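Local structure of lipopolysaccharide core biosynthesis protein (Thermoplasma volcanium GSS1, 3GLV) at residues A[51-56]-A[69-74]; A[101-106]-A[113-118]. The protein probably transfers the AMP portion of ATP to flavin mononucleotide, yielding the coenzyme FAD and diphosphate. All coordinates share one frame; numbering follows the deposited sequence.

Both contacts belong to one Rossmann-like nucleotidyltransferase fold with a five-stranded parallel sheet, ordered 68-71, 31-36, 4-9, 88-91, 114-117. Each sets a helix against one of the two outermost strands of the chain. Contact 1 joins the start of helix 53-60 to strand 68-71. Contact 2 joins helix 96-109 to strand 114-117. Contact 1 closes before contact 2 opens along the chain. Their centres are about 23 Å apart and lie on opposite sides of the chain's centre. Their nearest atoms stay about 12 Å apart, so they do not touch. V10, inferred to bind ATP, follows directly on strand 4-9, the middle strand of the sheet.

Contact 1: A[51-56]-A[69-74]; sequences FDENSR and AILGHE
In E53, chi1 69° sets CG between the backbone N and the carbonyl carbon, where it meets L71; the chain then runs on extended to the carboxylate. L71 holds an unusual chi1 of -103°, off the staggered positions, and its two methyls reach the helix start. In this Rossmann-like fold the contact joins the first turn of helix 53-60 to the end of border strand 68-71. It is small and lies at the surface. L71 CD2 lies 4.1 Å from E53 CG, and the two side chains cross at about a right angle. The same methyl is 3.8 Å from N54 OD1. The other methyl, CD1, sits 3.9 Å from E53 O. With an alanine here in place of the leucine, both methyls go, and E53 CG and N54 OD1 would probably lose what they rest on, leaving a gap beside the helix start. The carboxylate of E53 is held elsewhere, with OE1 accepting from the backbone N of D39. D52 is the N-cap of the helix. Its OD2 accepts from S55 N at 2.9 Å, with a fairly straight N-H angle of 163°. S55 OG donates to D52 OD1. These bonds close the first turn, from which E53 and N54 meet L71. R56 reaches toward the probable nucleotide site: NH1 donates to V10 O, and V10 is inferred to bind ATP. Its NH2 pairs with D39. E53 CA lies 3.5 Å above the guanidinium plane of R56, offset toward the rim, while R56 NE donates to F51 O at 3.0 Å.

Contact 2: A[101-106]-A[113-118]; sequences ELQSKI and VKIVRI
Q103 NE2 is gripped by two acceptors: a water at 3.0 Å (water 1) and N107 OD1, one turn further along the helix. Water 1 passes the link on to V113 O, just before the strand, donating to it at 2.6 Å. The other end of the same amide works in a matching way. A second water donates to Q103 OE1 at 2.8 Å and accepts from I115 N at 2.9 Å. The Q103 amide thus meets the backbone at and just before the strand through two waters. Both of its heteroatoms are engaged, which should restrain its rotation. The bend at chi2 (67°) turns the amide forward toward N107, with OE1 beside I115 CD1. This methyl lies 3.4 Å from Q103 OE1 and equally close to Q103 N, so its packing is close.

The helix is the connecting arm of a beta-alpha-beta crossover, which runs from strand 88-91 through helix 96-109 to strand 114-117. The two strands are parallel neighbours. K114 and V116 bond through their backbones to I89, and V116 also to L91. On the side away from strand 88-91, I115 N and the carbonyl of V113 take the waters instead. Beside the amide, on the L102 side of I115, the contact is apolar. L102 keeps CG anti to its backbone N (chi1 -178°), and its CD2 meets I115 CG1 at 3.8 Å; the two side chains cross obliquely. L102 also packs on I89 and on M77 of helix 77-84, while I115 touches L91. I106 lies at the approach to the strand, with CG2 3.9 Å from V113 O and CG1 facing the CB of V113. At the far end of the strand, R117 forms a salt bridge with E99 of the same helix.

Contact 1: A[51-56]-A[69-74]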
# COMPACT_ATOMS: atom_id res chain seq x y z
N PHE A 51 13.61 5.52 1.88
CA PHE A 51 13.33 4.30 2.64
C PHE A 51 14.32 3.20 2.26
O PHE A 51 14.63 3.02 1.07
CB PHE A 51 11.90 3.83 2.36
CG PHE A 51 10.85 4.59 3.11
CD1 PHE A 51 10.65 4.35 4.48
CD2 PHE A 51 9.99 5.46 2.46
CE1 PHE A 51 9.68 4.99 5.18
CE2 PHE A 51 8.99 6.14 3.15
CZ PHE A 51 8.84 5.92 4.55
N ASP A 52 14.79 2.43 3.24
CA ASP A 52 15.79 1.37 2.97
C ASP A 52 15.11 0.18 2.28
O ASP A 52 13.88 0.06 2.27
CB ASP A 52 16.38 0.87 4.29
CG ASP A 52 15.30 0.21 5.13
OD1 ASP A 52 14.52 0.90 5.85
OD2 ASP A 52 15.10 -0.99 4.95
N GLU A 53 15.92 -0.71 1.71
CA GLU A 53 15.42 -1.74 0.81
C GLU A 53 14.49 -2.73 1.48
O GLU A 53 13.54 -3.13 0.88
CB GLU A 53 16.55 -2.48 0.07
CG GLU A 53 17.40 -3.36 0.96
CD GLU A 53 18.78 -3.69 0.37
OE1 GLU A 53 19.20 -3.07 -0.64
OE2 GLU A 53 19.40 -4.62 0.93
N ASN A 54 14.74 -3.08 2.73
CA ASN A 54 13.87 -4.01 3.44
C ASN A 54 12.52 -3.38 3.72
O ASN A 54 11.47 -4.03 3.58
CB ASN A 54 14.51 -4.51 4.74
CG ASN A 54 15.80 -5.25 4.47
OD1 ASN A 54 15.97 -5.86 3.42
ND2 ASN A 54 16.73 -5.14 5.38
N SER A 55 12.54 -2.10 4.08
CA SER A 55 11.28 -1.37 4.27
C SER A 55 10.49 -1.31 2.97
O SER A 55 9.28 -1.60 2.98
CB SER A 55 11.51 0.02 4.83
OG SER A 55 12.05 -0.07 6.13
N ARG A 56 11.16 -0.98 1.87
CA ARG A 56 10.41 -0.82 0.63
C ARG A 56 9.78 -2.15 0.22
O ARG A 56 8.64 -2.18 -0.27
CB ARG A 56 11.28 -0.26 -0.51
CG ARG A 56 11.70 1.19 -0.26
CD ARG A 56 12.55 1.86 -1.40
NE ARG A 56 13.95 1.46 -1.42
CZ ARG A 56 14.47 0.50 -2.19
NH1 ARG A 56 13.70 -0.15 -3.06
NH2 ARG A 56 15.77 0.22 -2.12
N ALA A 69 7.07 -10.71 -3.29
CA ALA A 69 8.04 -9.66 -3.51
C ALA A 69 9.40 -10.09 -3.08
O ALA A 69 9.57 -10.68 -2.01
CB ALA A 69 7.61 -8.37 -2.80
N ILE A 70 10.37 -9.77 -3.93
CA ILE A 70 11.76 -10.08 -3.67
C ILE A 70 12.71 -8.94 -4.01
O ILE A 70 12.44 -8.06 -4.85
CB ILE A 70 12.23 -11.36 -4.39
CG1 ILE A 70 12.14 -11.22 -5.89
CG2 ILE A 70 11.40 -12.63 -3.92
CD1 ILE A 70 12.88 -12.34 -6.55
N LEU A 71 13.86 -8.98 -3.36
CA LEU A 71 14.92 -8.04 -3.71
C LEU A 71 15.59 -8.46 -5.04
O LEU A 71 15.82 -9.64 -5.30
CB LEU A 71 15.92 -7.96 -2.56
CG LEU A 71 15.92 -6.75 -1.60
CD1 LEU A 71 14.74 -5.86 -1.63
CD2 LEU A 71 16.28 -7.16 -0.14
N GLY A 72 15.92 -7.50 -5.86
CA GLY A 72 16.61 -7.78 -7.08
C GLY A 72 18.10 -8.04 -6.92
O GLY A 72 18.62 -8.09 -5.82
N HIS A 73 18.77 -8.23 -8.03
CA HIS A 73 20.18 -8.53 -8.04
C HIS A 73 21.02 -7.37 -8.44
O HIS A 73 20.88 -6.80 -9.50
CB HIS A 73 20.49 -9.70 -8.96
CG HIS A 73 20.24 -11.01 -8.33
ND1 HIS A 73 20.79 -11.37 -7.13
CD2 HIS A 73 19.46 -12.05 -8.72
CE1 HIS A 73 20.38 -12.58 -6.81
NE2 HIS A 73 19.58 -13.01 -7.75
N GLU A 74 21.92 -7.08 -7.55
CA GLU A 74 22.75 -5.92 -7.48
C GLU A 74 23.21 -5.23 -8.76
O GLU A 74 23.55 -4.07 -8.72
CB GLU A 74 23.90 -6.24 -6.54
CG GLU A 74 23.44 -6.96 -5.25
CD GLU A 74 23.01 -8.40 -5.46
OE1 GLU A 74 23.01 -8.87 -6.59
OE2 GLU A 74 22.71 -9.10 -4.48

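Contact 2: A[101-106]-A[113-118]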
# COMPACT_ATOMS: atom_id res chain seq x y z
N GLU A 101 15.47 -3.56 -25.88
CA GLU A 101 16.72 -4.11 -25.35
C GLU A 101 16.51 -5.45 -24.66
O GLU A 101 17.27 -6.37 -24.83
CB GLU A 101 17.26 -3.15 -24.30
CG GLU A 101 18.72 -3.22 -23.99
CD GLU A 101 19.25 -1.82 -23.61
OE1 GLU A 101 18.52 -1.05 -22.94
OE2 GLU A 101 20.39 -1.47 -24.00
N LEU A 102 15.44 -5.53 -23.85
CA LEU A 102 15.12 -6.78 -23.16
C LEU A 102 14.71 -7.87 -24.18
O LEU A 102 15.07 -9.05 -24.03
CB LEU A 102 14.02 -6.56 -22.14
CG LEU A 102 13.62 -7.80 -21.32
CD1 LEU A 102 14.81 -8.36 -20.50
CD2 LEU A 102 12.40 -7.49 -20.42
N GLN A 103 13.99 -7.45 -25.21
CA GLN A 103 13.57 -8.36 -26.24
C GLN A 103 14.78 -8.99 -26.96
O GLN A 103 14.77 -10.19 -27.19
CB GLN A 103 12.65 -7.67 -27.24
CG GLN A 103 12.06 -8.62 -28.21
CD GLN A 103 11.09 -9.60 -27.56
OE1 GLN A 103 10.15 -9.18 -26.89
NE2 GLN A 103 11.33 -10.90 -27.75
N SER A 104 15.80 -8.20 -27.29
CA SER A 104 17.01 -8.77 -27.94
C SER A 104 17.69 -9.79 -27.05
O SER A 104 18.16 -10.80 -27.55
CB SER A 104 18.09 -7.71 -28.26
OG SER A 104 17.58 -6.75 -29.18
N LYS A 105 17.76 -9.51 -25.75
CA LYS A 105 18.35 -10.49 -24.81
C LYS A 105 17.59 -11.83 -24.81
O LYS A 105 18.19 -12.90 -24.96
CB LYS A 105 18.38 -9.92 -23.40
CG LYS A 105 19.41 -8.78 -23.23
CD LYS A 105 19.67 -8.45 -21.71
CE LYS A 105 20.64 -7.24 -21.52
NZ LYS A 105 20.04 -5.97 -21.94
N ILE A 106 16.26 -11.73 -24.71
CA ILE A 106 15.35 -12.87 -24.76
C ILE A 106 15.56 -13.68 -26.01
O ILE A 106 15.72 -14.89 -25.94
CB ILE A 106 13.82 -12.43 -24.70
CG1 ILE A 106 13.44 -11.88 -23.35
CG2 ILE A 106 12.83 -13.59 -25.00
CD1 ILE A 106 14.35 -12.32 -22.30
N VAL A 113 9.48 -15.82 -22.87
CA VAL A 113 9.10 -14.78 -21.89
C VAL A 113 8.52 -13.66 -22.72
O VAL A 113 9.12 -13.28 -23.72
CB VAL A 113 10.31 -14.21 -21.13
CG1 VAL A 113 9.84 -13.06 -20.26
CG2 VAL A 113 11.04 -15.32 -20.28
N LYS A 114 7.34 -13.17 -22.36
CA LYS A 114 6.65 -12.14 -23.13
C LYS A 114 6.85 -10.81 -22.41
O LYS A 114 6.74 -10.72 -21.16
CB LYS A 114 5.16 -12.49 -23.22
CG LYS A 114 4.32 -11.56 -24.10
CD LYS A 114 2.81 -11.83 -23.96
CE LYS A 114 1.98 -11.08 -25.00
NZ LYS A 114 0.58 -11.44 -24.83
N ILE A 115 7.14 -9.77 -23.15
CA ILE A 115 7.28 -8.44 -22.58
C ILE A 115 5.99 -7.67 -22.87
O ILE A 115 5.57 -7.61 -24.05
CB ILE A 115 8.46 -7.65 -23.18
CG1 ILE A 115 9.80 -8.39 -23.03
CG2 ILE A 115 8.64 -6.31 -22.48
CD1 ILE A 115 10.89 -7.68 -23.93
N VAL A 116 5.42 -7.03 -21.86
CA VAL A 116 4.20 -6.22 -22.05
C VAL A 116 4.36 -4.82 -21.46
O VAL A 116 4.72 -4.66 -20.29
CB VAL A 116 2.99 -6.94 -21.45
CG1 VAL A 116 1.71 -6.05 -21.38
CG2 VAL A 116 2.70 -8.19 -22.27
N ARG A 117 4.13 -3.78 -22.27
CA ARG A 117 4.08 -2.43 -21.71
C ARG A 117 2.69 -2.17 -21.11
O ARG A 117 1.66 -2.45 -21.74
CB ARG A 117 4.43 -1.38 -22.77
CG ARG A 117 5.92 -1.28 -23.05
CD ARG A 117 6.32 -0.19 -24.10
NE ARG A 117 5.57 -0.32 -25.34
CZ ARG A 117 4.52 0.41 -25.70
NH1 ARG A 117 4.05 1.41 -24.96
NH2 ARG A 117 3.91 0.14 -26.85
N ILE A 118 2.66 -1.65 -19.87
CA ILE A 118 1.43 -1.23 -19.22
C ILE A 118 0.92 0.11 -19.73
O ILE A 118 1.71 0.95 -20.09
CB ILE A 118 1.61 -1.15 -17.73
CG1 ILE A 118 2.05 -2.54 -17.23
CG2 ILE A 118 0.32 -0.58 -17.02
CD1 ILE A 118 1.08 -3.71 -17.57
O HOH W 1 9.42 -12.70 -26.26
O HOH W 2 7.58 -9.98 -25.96